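Local coordinates for protein geranyltranstransferase (Roseobacter denitrificans, PDB 4LLS) that binds isopentenyl diphosphate, geranyl thiolodiphosphate and calcium in its active site, and probably builds longer prenyl diphosphates by condensing isopentenyl diphosphate with allylic ones, at residues A84-T89 with P146-S151; E141-P146 with A156-S161. All blocks are in the same frame, centred on the assembly; numbering follows the deposited sequence.

Contact 1 of 2, residues A84-T89 with P146-S151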
loop_
_atom_site.group_PDB
_atom_site.type_symbol
_atom_site.label_atom_id
_atom_site.label_comp_id
_atom_site.label_asym_id
_atom_site.label_seq_id
_atom_site.Cartn_x
_atom_site.Cartn_y
_atom_site.Cartn_z
ATOM N N ALA A 84 -3.037 -15.531 -14.376
ATOM C CA ALA A 84 -1.797 -15.289 -13.659
ATOM C C ALA A 84 -1.320 -13.865 -13.879
ATOM O O ALA A 84 -0.640 -13.313 -13.021
ATOM C CB ALA A 84 -0.743 -16.268 -14.124
ATOM N N ILE A 85 -1.630 -13.265 -15.023
ATOM C CA ILE A 85 -1.209 -11.883 -15.315
ATOM C C ILE A 85 -1.611 -10.901 -14.192
ATOM O O ILE A 85 -0.936 -9.899 -13.980
ATOM C CB ILE A 85 -1.702 -11.420 -16.699
ATOM C CG1 ILE A 85 -0.983 -10.162 -17.119
ATOM C CG2 ILE A 85 -3.216 -11.233 -16.725
ATOM C CD1 ILE A 85 0.522 -10.261 -17.263
ATOM N N TRP A 86 -2.768 -11.119 -13.547
ATOM C CA TRP A 86 -3.208 -10.210 -12.501
ATOM C C TRP A 86 -2.184 -10.203 -11.361
ATOM O O TRP A 86 -1.832 -9.128 -10.839
ATOM C CB TRP A 86 -4.600 -10.587 -12.001
ATOM C CG TRP A 86 -5.661 -10.357 -13.042
ATOM C CD1 TRP A 86 -6.084 -11.232 -13.991
ATOM C CD2 TRP A 86 -6.319 -9.125 -13.296
ATOM N NE1 TRP A 86 -6.966 -10.593 -14.864
ATOM C CE2 TRP A 86 -7.119 -9.293 -14.461
ATOM C CE3 TRP A 86 -6.251 -7.859 -12.699
ATOM C CZ2 TRP A 86 -7.866 -8.253 -15.000
ATOM C CZ3 TRP A 86 -7.013 -6.859 -13.211
ATOM C CH2 TRP A 86 -7.839 -7.060 -14.338
ATOM N N SER A 87 -1.792 -11.383 -10.897
ATOM C CA SER A 87 -0.834 -11.485 -9.803
ATOM C C SER A 87 0.567 -11.056 -10.241
ATOM O O SER A 87 1.333 -10.462 -9.458
ATOM C CB SER A 87 -0.790 -12.910 -9.297
ATOM O OG SER A 87 -1.963 -13.230 -8.604
ATOM N N ALA A 88 0.926 -11.309 -11.482
ATOM C CA ALA A 88 2.211 -10.854 -11.998
ATOM C C ALA A 88 2.307 -9.337 -12.016
ATOM O O ALA A 88 3.352 -8.753 -11.678
ATOM C CB ALA A 88 2.459 -11.428 -13.417
ATOM N N THR A 89 1.268 -8.683 -12.530
ATOM C CA THR A 89 1.196 -7.243 -12.519
ATOM C C THR A 89 1.149 -6.702 -11.091
ATOM O O THR A 89 1.778 -5.689 -10.794
ATOM C CB THR A 89 0.037 -6.760 -13.400
ATOM O OG1 THR A 89 0.174 -7.399 -14.700
ATOM C CG2 THR A 89 0.036 -5.302 -13.588
ATOM N N PRO A 146 -11.502 -10.183 -9.603
ATOM C CA PRO A 146 -12.011 -11.524 -9.860
ATOM C C PRO A 146 -11.269 -12.275 -10.982
ATOM O O PRO A 146 -11.287 -13.526 -10.998
ATOM C CB PRO A 146 -13.482 -11.293 -10.231
ATOM C CG PRO A 146 -13.678 -9.837 -10.374
ATOM C CD PRO A 146 -12.536 -9.142 -9.655
ATOM N N GLY A 147 -10.605 -11.540 -11.842
ATOM C CA GLY A 147 -9.849 -12.153 -12.924
ATOM C C GLY A 147 -8.643 -12.914 -12.427
ATOM O O GLY A 147 -8.137 -13.797 -13.118
ATOM N N ALA A 148 -8.204 -12.628 -11.204
ATOM C CA ALA A 148 -6.970 -13.249 -10.687
ATOM C C ALA A 148 -7.094 -14.731 -10.419
ATOM O O ALA A 148 -6.078 -15.451 -10.402
ATOM C CB ALA A 148 -6.462 -12.524 -9.410
ATOM N N SER A 149 -8.305 -15.153 -10.040
ATOM C CA SER A 149 -8.596 -16.558 -9.756
ATOM C C SER A 149 -10.104 -16.715 -9.675
ATOM O O SER A 149 -10.778 -15.870 -9.058
ATOM C CB SER A 149 -7.970 -17.021 -8.445
ATOM O OG SER A 149 -8.323 -18.353 -8.102
ATOM N N ALA A 150 -10.612 -17.859 -10.123
ATOM C CA ALA A 150 -12.027 -18.170 -9.870
ATOM C C ALA A 150 -12.304 -18.486 -8.405
ATOM O O ALA A 150 -13.472 -18.471 -7.963
ATOM C CB ALA A 150 -12.424 -19.354 -10.728
ATOM N N SER A 151 -11.280 -18.796 -7.628
ATOM C CA SER A 151 -11.422 -19.052 -6.217
ATOM C C SER A 151 -11.198 -17.819 -5.370
ATOM O O SER A 151 -10.096 -17.291 -5.321
ATOM C CB SER A 151 -10.442 -20.124 -5.769
ATOM O OG SER A 151 -10.401 -20.315 -4.372
HETATM O O HOH W 1 -3.532 -14.271 -10.605
#
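Trp86, on helix 81-102, faces the turn that follows helix 125-144, its CA coming within 5.2 Å of the CA of Ala148, the nearest pair of alpha carbons between 84-89 and 146-151. The indole lies against the main chain of that turn. Gly147 CA sits over one face of the five-membered ring, 4.1 Å from its centroid and 23° off the normal, a CH-pi contact; having no side chain, Gly147 can bring its backbone this near. On that same side, beyond the rim, Gly147 O comes within 3.4 Å of Trp86 CD1, and Trp86 CB meets the methyl of Ala148 at 3.7 Å. Trp86 CG is anti to its own carbonyl carbon (chi1 -68°), which swings the ring out beneath the Gly147-Ala148 peptide. His145 stacks on the indole and His38 of helix 22-43 meets it edge to face. Cutting Trp86 back to an alanine is likely to open a gap against Gly147 and to leave His145 and His38 without their aromatic partner.

This is peripheral packing in the all-helical fold of the trans-prenyltransferases, away from the bound isopentenyl diphosphate, the thiolodiphosphate and the calcium ions; the same helix ends, at its other extremity, with the calcium ligand Asp102.

A single water supplies the polar link between the segments: Ser87 OG donates to it at 2.7 Å, and it donates in turn to Ala148 O, 2.8 Å away. The loop contains an ST turn, Ser149 OG accepting from Ser151 N at 3.0 Å, and Ser151 then occupies the N-cap of helix 152-166, with its OG bonded to Val154 N.

Contact 2 of 2, residues E141-P146 with A156-S161; sequences ELVTHP and ADLALS
Val143 contributes the largest share of the buried surface, touching both Leu158 and Ala159 of helix 152-166. Its CG2 presses on Leu158 CB at 3.4 Å, closer than carbons usually pack, and also reaches Leu158 CD1 at 3.8 Å, the two side chains lying obliquely across one another. The other methyl, Val143 CG1, is 4.0 Å from Ala159 CB. With chi1 at 79°, CG1 lies between the backbone N and the carbonyl carbon and CG2 roughly anti to that N, which directs CG1 at Ala159 and CG2 at Leu158. The alpha carbons of Val143 and Ala159 are 6.3 Å apart, a close approach consistent with a residue as small as alanine at that point.

One residue further on the packing thins. Thr144 contributes a single methyl, its CG2 lying 3.8 Å from Ala159 CB, whereas its OG1 turns to Phe140 O within its own helix. Leu160 of the second subunit packs on Thr144 here, and Glu141 forms a salt bridge with Arg164 of that subunit. His145 then leaves helical geometry, and the chain proceeds to the exposed Pro146.

The contact joins helices 125-144 and 152-166, which are consecutive in the chain. Trp207 of helix 190-215 packs on Val143, while Ser87 of helix 81-102 touches both Val143 and Leu158.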
loop_
_atom_site.group_PDB
_atom_site.type_symbol
_atom_site.label_atom_id
_atom_site.label_comp_id
_atom_site.label_asym_id
_atom_site.label_seq_id
_atom_site.Cartn_x
_atom_site.Cartn_y
_atom_site.Cartn_z
ATOM N N GLU A 141 -5.471 -4.254 -5.396
ATOM C CA GLU A 141 -6.596 -4.284 -6.325
ATOM C C GLU A 141 -6.406 -5.386 -7.345
ATOM O O GLU A 141 -7.322 -6.163 -7.613
ATOM C CB GLU A 141 -6.768 -2.943 -7.003
ATOM C CG GLU A 141 -7.918 -2.936 -7.995
ATOM C CD GLU A 141 -8.292 -1.559 -8.535
ATOM O OE1 GLU A 141 -7.645 -0.569 -8.183
ATOM O OE2 GLU A 141 -9.198 -1.468 -9.419
ATOM N N LEU A 142 -5.194 -5.497 -7.873
ATOM C CA LEU A 142 -4.914 -6.465 -8.938
ATOM C C LEU A 142 -5.025 -7.921 -8.459
ATOM O O LEU A 142 -5.554 -8.774 -9.172
ATOM C CB LEU A 142 -3.558 -6.166 -9.560
ATOM C CG LEU A 142 -3.464 -4.855 -10.325
ATOM C CD1 LEU A 142 -2.053 -4.513 -10.681
ATOM C CD2 LEU A 142 -4.337 -4.950 -11.566
ATOM N N VAL A 143 -4.546 -8.229 -7.255
ATOM C CA VAL A 143 -4.562 -9.599 -6.783
ATOM C C VAL A 143 -5.938 -10.035 -6.311
ATOM O O VAL A 143 -6.215 -11.255 -6.242
ATOM C CB VAL A 143 -3.440 -9.792 -5.738
ATOM C CG1 VAL A 143 -3.783 -9.268 -4.371
ATOM C CG2 VAL A 143 -2.872 -11.187 -5.735
ATOM N N THR A 144 -6.836 -9.102 -5.986
ATOM C CA THR A 144 -8.151 -9.439 -5.517
ATOM C C THR A 144 -9.229 -9.294 -6.577
ATOM O O THR A 144 -10.389 -9.657 -6.354
ATOM C CB THR A 144 -8.536 -8.667 -4.239
ATOM O OG1 THR A 144 -8.500 -7.267 -4.470
ATOM C CG2 THR A 144 -7.648 -9.060 -3.069
ATOM N N HIS A 145 -8.857 -8.715 -7.711
ATOM C CA HIS A 145 -9.757 -8.633 -8.853
ATOM C C HIS A 145 -10.232 -10.041 -9.200
ATOM O O HIS A 145 -9.459 -10.984 -9.126
ATOM C CB HIS A 145 -8.999 -8.023 -9.987
ATOM C CG HIS A 145 -9.852 -7.707 -11.165
ATOM N ND1 HIS A 145 -10.301 -8.687 -12.005
ATOM C CD2 HIS A 145 -10.254 -6.527 -11.689
ATOM C CE1 HIS A 145 -11.007 -8.130 -12.977
ATOM N NE2 HIS A 145 -11.003 -6.820 -12.806
ATOM N N PRO A 146 -11.502 -10.183 -9.603
ATOM C CA PRO A 146 -12.011 -11.524 -9.860
ATOM C C PRO A 146 -11.269 -12.275 -10.982
ATOM O O PRO A 146 -11.287 -13.526 -10.998
ATOM C CB PRO A 146 -13.482 -11.293 -10.231
ATOM C CG PRO A 146 -13.678 -9.837 -10.374
ATOM C CD PRO A 146 -12.536 -9.142 -9.655
ATOM N N ALA A 156 -8.055 -14.187 -1.592
ATOM C CA ALA A 156 -7.861 -13.690 -0.237
ATOM C C ALA A 156 -6.512 -14.114 0.317
ATOM O O ALA A 156 -5.841 -13.303 0.972
ATOM C CB ALA A 156 -8.964 -14.231 0.650
ATOM N N ASP A 157 -6.079 -15.342 0.024
ATOM C CA ASP A 157 -4.817 -15.849 0.493
ATOM C C ASP A 157 -3.644 -15.167 -0.208
ATOM O O ASP A 157 -2.608 -14.937 0.432
ATOM C CB ASP A 157 -4.709 -17.347 0.318
ATOM C CG ASP A 157 -3.469 -17.909 0.994
ATOM O OD1 ASP A 157 -3.358 -17.765 2.232
ATOM O OD2 ASP A 157 -2.600 -18.407 0.267
ATOM N N LEU A 158 -3.786 -14.902 -1.503
ATOM C CA LEU A 158 -2.763 -14.121 -2.242
ATOM C C LEU A 158 -2.589 -12.764 -1.579
ATOM O O LEU A 158 -1.454 -12.283 -1.427
ATOM C CB LEU A 158 -3.124 -13.933 -3.689
ATOM C CG LEU A 158 -2.970 -15.176 -4.588
ATOM C CD1 LEU A 158 -3.638 -14.862 -5.912
ATOM C CD2 LEU A 158 -1.543 -15.624 -4.750
ATOM N N ALA A 159 -3.685 -12.106 -1.248
ATOM C CA ALA A 159 -3.595 -10.749 -0.662
ATOM C C ALA A 159 -3.010 -10.806 0.750
ATOM O O ALA A 159 -2.171 -9.987 1.102
ATOM C CB ALA A 159 -4.941 -10.066 -0.618
ATOM N N LEU A 160 -3.446 -11.757 1.585
ATOM C CA LEU A 160 -2.923 -11.878 2.922
ATOM C C LEU A 160 -1.415 -12.137 2.877
ATOM O O LEU A 160 -0.647 -11.496 3.604
ATOM C CB LEU A 160 -3.667 -12.981 3.701
ATOM C CG LEU A 160 -3.246 -13.168 5.146
ATOM C CD1 LEU A 160 -3.382 -11.917 5.999
ATOM C CD2 LEU A 160 -4.039 -14.323 5.746
ATOM N N SER A 161 -0.986 -13.123 2.091
ATOM C CA SER A 161 0.419 -13.397 1.934
ATOM C C SER A 161 1.213 -12.187 1.395
ATOM O O SER A 161 2.362 -11.975 1.785
ATOM C CB SER A 161 0.642 -14.699 1.118
ATOM O OG SER A 161 0.165 -14.586 -0.178
#

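How the contacts relate
Contacts 1 and 2 adjoin, their centres 8 Å apart, and share Pro146. Contact 2 pairs helices 125-144 and 152-166; contact 1 packs the loop joining those two helices against helix 81-102. Contact 2 is the more interior: all four of its touching residues are buried, and its chemistry is entirely aliphatic. Contact 1, where a helix meets the loop, has one buried residue among three and mixes an aromatic face, main-chain atoms and a bridging water. The buried areas are nonetheless alike, 165 and 171 Å². The two also meet directly: Ala148 CB packs 3.4 Å from Val143 O, and Trp86 CB lies 3.5 Å from Leu142 O.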